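PDB 5X0J: free serine kinase from Thermococcus kodakarensis KOD1, which uses ADP to phosphorylate free L-serine, giving O-phospho-L-serine and AMP in the first step of cysteine biosynthesis from serine. Local coordinates for residues L66-H71 with L90-D95. The protein carries 1 engineered substitution. Residues are numbered along the deposited sequence; the frame is centred on the assembly and turned at random.
Sequences LIVDGH and LDYFSD. With MG (magnesium ion), chain D; SEP (phosphoserine), chain C; AMP (adenosine monophosphate), chain B.
Phosphate oxygen O3P of the bound phosphoserine is gripped by three N-H groups of 66-71. H71 ND1 gives the shortest bond, 2.7 Å to O3P, with O3P at the ring edge and near its plane. The backbone N of G70 and of H71 also donate to O3P, the latter almost straight at 176°. H71 NE2 is hydrogen-bonded to the backbone N of H29, so the ring is held at both nitrogens and its rotation is fixed. Without the imidazole, as with an alanine here, O3P is likely to lose its ring donor and H29 N its acceptor. The magnesium ion is six-coordinate. D69 OD1 binds it at 2.1 Å, beside SEP O1P, AMP O3P and three waters. The ion therefore joins both products. The amino N of phosphoserine donates to V68 O at 2.7 Å. These residues belong to the ParB-like N-terminal domain. V68 and D69 form a classic beta bulge opposite L55, and G70 is the N-cap of helix 71-80. Behind the site, L66 and V68 pack on L90 and Y92, where the chain leaves strand 84-90 for strand 98-107. L66 CD2 sits over one face of the Y92 ring in a CH-pi contact, 4.0 Å from the ring centroid and 12° off its normal. V68 CG2 comes obliquely to the same ring, 4.0 Å from Y92 CD1. With V68 CG1 anti to the backbone N (chi1 173°), that methyl reaches L90 CD1 at 4.3 Å. Y92 OH is hydrogen-bonded to H225 NE2, and the backbone N of H225 also binds phosphoserine.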
loop_
_atom_site.group_PDB
_atom_site.type_symbol
_atom_site.label_atom_id
_atom_site.label_comp_id
_atom_site.label_asym_id
_atom_site.label_seq_id
_atom_site.Cartn_x
_atom_site.Cartn_y
_atom_site.Cartn_z
ATOM N N LEU A 66 7.935 5.628 12.676
ATOM C CA LEU A 66 7.450 4.716 11.649
ATOM C C LEU A 66 6.405 5.443 10.823
ATOM O O LEU A 66 5.483 6.023 11.397
ATOM C CB LEU A 66 6.784 3.517 12.322
ATOM C CG LEU A 66 6.079 2.512 11.403
ATOM C CD1 LEU A 66 7.051 1.871 10.419
ATOM C CD2 LEU A 66 5.329 1.472 12.239
ATOM N N ILE A 67 6.537 5.408 9.498
ATOM C CA ILE A 67 5.440 5.801 8.613
ATOM C C ILE A 67 4.393 4.692 8.664
ATOM O O ILE A 67 4.615 3.602 8.162
ATOM C CB ILE A 67 5.914 6.031 7.164
ATOM C CG1 ILE A 67 6.933 7.178 7.116
ATOM C CG2 ILE A 67 4.732 6.349 6.259
ATOM C CD1 ILE A 67 7.602 7.368 5.764
ATOM N N VAL A 68 3.261 4.972 9.300
ATOM C CA VAL A 68 2.145 4.032 9.367
ATOM C C VAL A 68 1.387 4.083 8.033
ATOM O O VAL A 68 1.111 3.034 7.434
ATOM C CB VAL A 68 1.251 4.358 10.585
ATOM C CG1 VAL A 68 -0.008 3.509 10.598
ATOM C CG2 VAL A 68 2.057 4.147 11.862
ATOM N N ASP A 69 1.042 5.291 7.592
ATOM C CA ASP A 69 0.424 5.529 6.309
ATOM C C ASP A 69 0.985 6.832 5.783
ATOM O O ASP A 69 1.025 7.834 6.505
ATOM C CB ASP A 69 -1.094 5.614 6.464
ATOM C CG ASP A 69 -1.812 5.877 5.156
ATOM O OD1 ASP A 69 -1.325 5.452 4.084
ATOM O OD2 ASP A 69 -2.887 6.517 5.207
ATOM N N GLY A 70 1.445 6.811 4.533
ATOM C CA GLY A 70 2.033 8.005 3.917
ATOM C C GLY A 70 3.358 7.832 3.199
ATOM O O GLY A 70 4.116 8.793 3.074
ATOM N N HIS A 71 3.649 6.643 2.687
ATOM C CA HIS A 71 4.925 6.426 1.995
ATOM C C HIS A 71 5.113 7.296 0.767
ATOM O O HIS A 71 6.217 7.786 0.517
ATOM C CB HIS A 71 5.075 4.961 1.629
ATOM C CG HIS A 71 5.312 4.104 2.818
ATOM N ND1 HIS A 71 4.297 3.720 3.661
ATOM C CD2 HIS A 71 6.458 3.657 3.379
ATOM C CE1 HIS A 71 4.798 3.019 4.658
ATOM N NE2 HIS A 71 6.108 2.985 4.517
ATOM N N LEU A 90 0.426 8.342 16.369
ATOM C CA LEU A 90 -0.436 7.311 16.944
ATOM C C LEU A 90 0.313 6.468 17.954
ATOM O O LEU A 90 1.542 6.485 17.995
ATOM C CB LEU A 90 -0.910 6.375 15.842
ATOM C CG LEU A 90 -1.670 7.021 14.693
ATOM C CD1 LEU A 90 -1.882 5.993 13.589
ATOM C CD2 LEU A 90 -3.000 7.601 15.175
ATOM N N ASP A 91 -0.438 5.711 18.744
ATOM C CA ASP A 91 0.112 4.727 19.671
ATOM C C ASP A 91 0.059 3.382 18.943
ATOM O O ASP A 91 -0.993 2.752 18.885
ATOM C CB ASP A 91 -0.730 4.705 20.947
ATOM C CG ASP A 91 -0.277 3.658 21.944
ATOM O OD1 ASP A 91 0.754 2.990 21.700
ATOM O OD2 ASP A 91 -0.964 3.491 22.969
ATOM N N TYR A 92 1.184 2.944 18.388
ATOM C CA TYR A 92 1.176 1.797 17.464
ATOM C C TYR A 92 0.622 0.507 18.073
ATOM O O TYR A 92 -0.129 -0.216 17.409
ATOM C CB TYR A 92 2.563 1.528 16.860
ATOM C CG TYR A 92 2.474 0.692 15.601
ATOM C CD1 TYR A 92 1.760 1.151 14.499
ATOM C CD2 TYR A 92 3.078 -0.556 15.512
ATOM C CE1 TYR A 92 1.651 0.400 13.346
ATOM C CE2 TYR A 92 2.982 -1.318 14.360
ATOM C CZ TYR A 92 2.270 -0.840 13.272
ATOM O OH TYR A 92 2.159 -1.598 12.123
ATOM N N PHE A 93 0.953 0.227 19.329
ATOM C CA PHE A 93 0.497 -1.020 19.957
ATOM C C PHE A 93 -0.809 -0.882 20.746
ATOM O O PHE A 93 -1.191 -1.791 21.485
ATOM C CB PHE A 93 1.638 -1.665 20.752
ATOM C CG PHE A 93 2.783 -2.094 19.876
ATOM C CD1 PHE A 93 2.642 -3.176 19.008
ATOM C CD2 PHE A 93 3.977 -1.373 19.864
ATOM C CE1 PHE A 93 3.686 -3.556 18.171
ATOM C CE2 PHE A 93 5.023 -1.750 19.035
ATOM C CZ PHE A 93 4.877 -2.839 18.192
ATOM N N SER A 94 -1.516 0.226 20.530
ATOM C CA SER A 94 -2.890 0.380 20.982
ATOM C C SER A 94 -3.807 -0.534 20.199
ATOM O O SER A 94 -3.610 -0.750 19.009
ATOM C CB SER A 94 -3.359 1.825 20.769
ATOM O OG SER A 94 -4.744 1.964 20.993
ATOM N N ASP A 95 -4.842 -1.017 20.869
ATOM C CA ASP A 95 -5.872 -1.797 20.208
ATOM C C ASP A 95 -6.723 -0.964 19.256
ATOM O O ASP A 95 -7.437 -1.531 18.435
ATOM C CB ASP A 95 -6.733 -2.529 21.241
ATOM C CG ASP A 95 -5.955 -3.621 21.980
ATOM O OD1 ASP A 95 -5.082 -4.274 21.360
ATOM O OD2 ASP A 95 -6.220 -3.829 23.179
HETATM MG MG MG D . -1.728 5.519 2.042
HETATM N N SEP C . 0.697 1.781 5.032
HETATM C CA SEP C . -0.485 2.278 4.264
HETATM C CB SEP C . -0.437 1.706 2.846
HETATM O OG SEP C . 0.787 2.100 2.228
HETATM C C SEP C . -1.761 1.941 4.989
HETATM O O SEP C . -2.848 1.961 4.378
HETATM O OXT SEP C . -1.748 1.643 6.198
HETATM P P SEP C . 1.051 3.644 1.804
HETATM O O1P SEP C . -0.327 4.224 1.522
HETATM O O2P SEP C . 1.910 3.485 0.591
HETATM O O3P SEP C . 1.766 4.259 2.980
HETATM P P AMP B . 0.462 7.504 0.691
HETATM O O1P AMP B . 1.041 8.896 0.883
HETATM O O2P AMP B . 1.530 6.441 0.526
HETATM O O3P AMP B . -0.583 7.188 1.728
HETATM O "O5'" AMP B . -0.289 7.515 -0.732
HETATM C "C5'" AMP B . -0.692 8.718 -1.382
HETATM C "C4'" AMP B . -1.736 9.439 -0.549
HETATM O "O4'" AMP B . -1.765 10.802 -0.922
HETATM C "C3'" AMP B . -3.203 8.993 -0.732
HETATM O "O3'" AMP B . -3.767 8.737 0.552
HETATM C "C2'" AMP B . -3.954 10.157 -1.378
HETATM O "O2'" AMP B . -5.311 10.270 -0.959
HETATM C "C1'" AMP B . -3.083 11.270 -0.868
HETATM N N9 AMP B . -3.158 12.568 -1.568
HETATM C C8 AMP B . -3.469 12.819 -2.854
HETATM N N7 AMP B . -3.395 14.145 -3.122
HETATM C C5 AMP B . -3.020 14.744 -1.984
HETATM C C6 AMP B . -2.761 16.130 -1.559
HETATM N N6 AMP B . -2.890 17.141 -2.445
HETATM N N1 AMP B . -2.394 16.325 -0.271
HETATM C C2 AMP B . -2.259 15.319 0.624
HETATM N N3 AMP B . -2.491 14.036 0.302
HETATM C C4 AMP B . -2.864 13.707 -0.958
HETATM O O HOH W 1 -3.391 6.764 2.532
HETATM O O HOH W 2 -2.428 5.783 0.046
HETATM O O HOH W 3 -3.135 3.910 2.246
#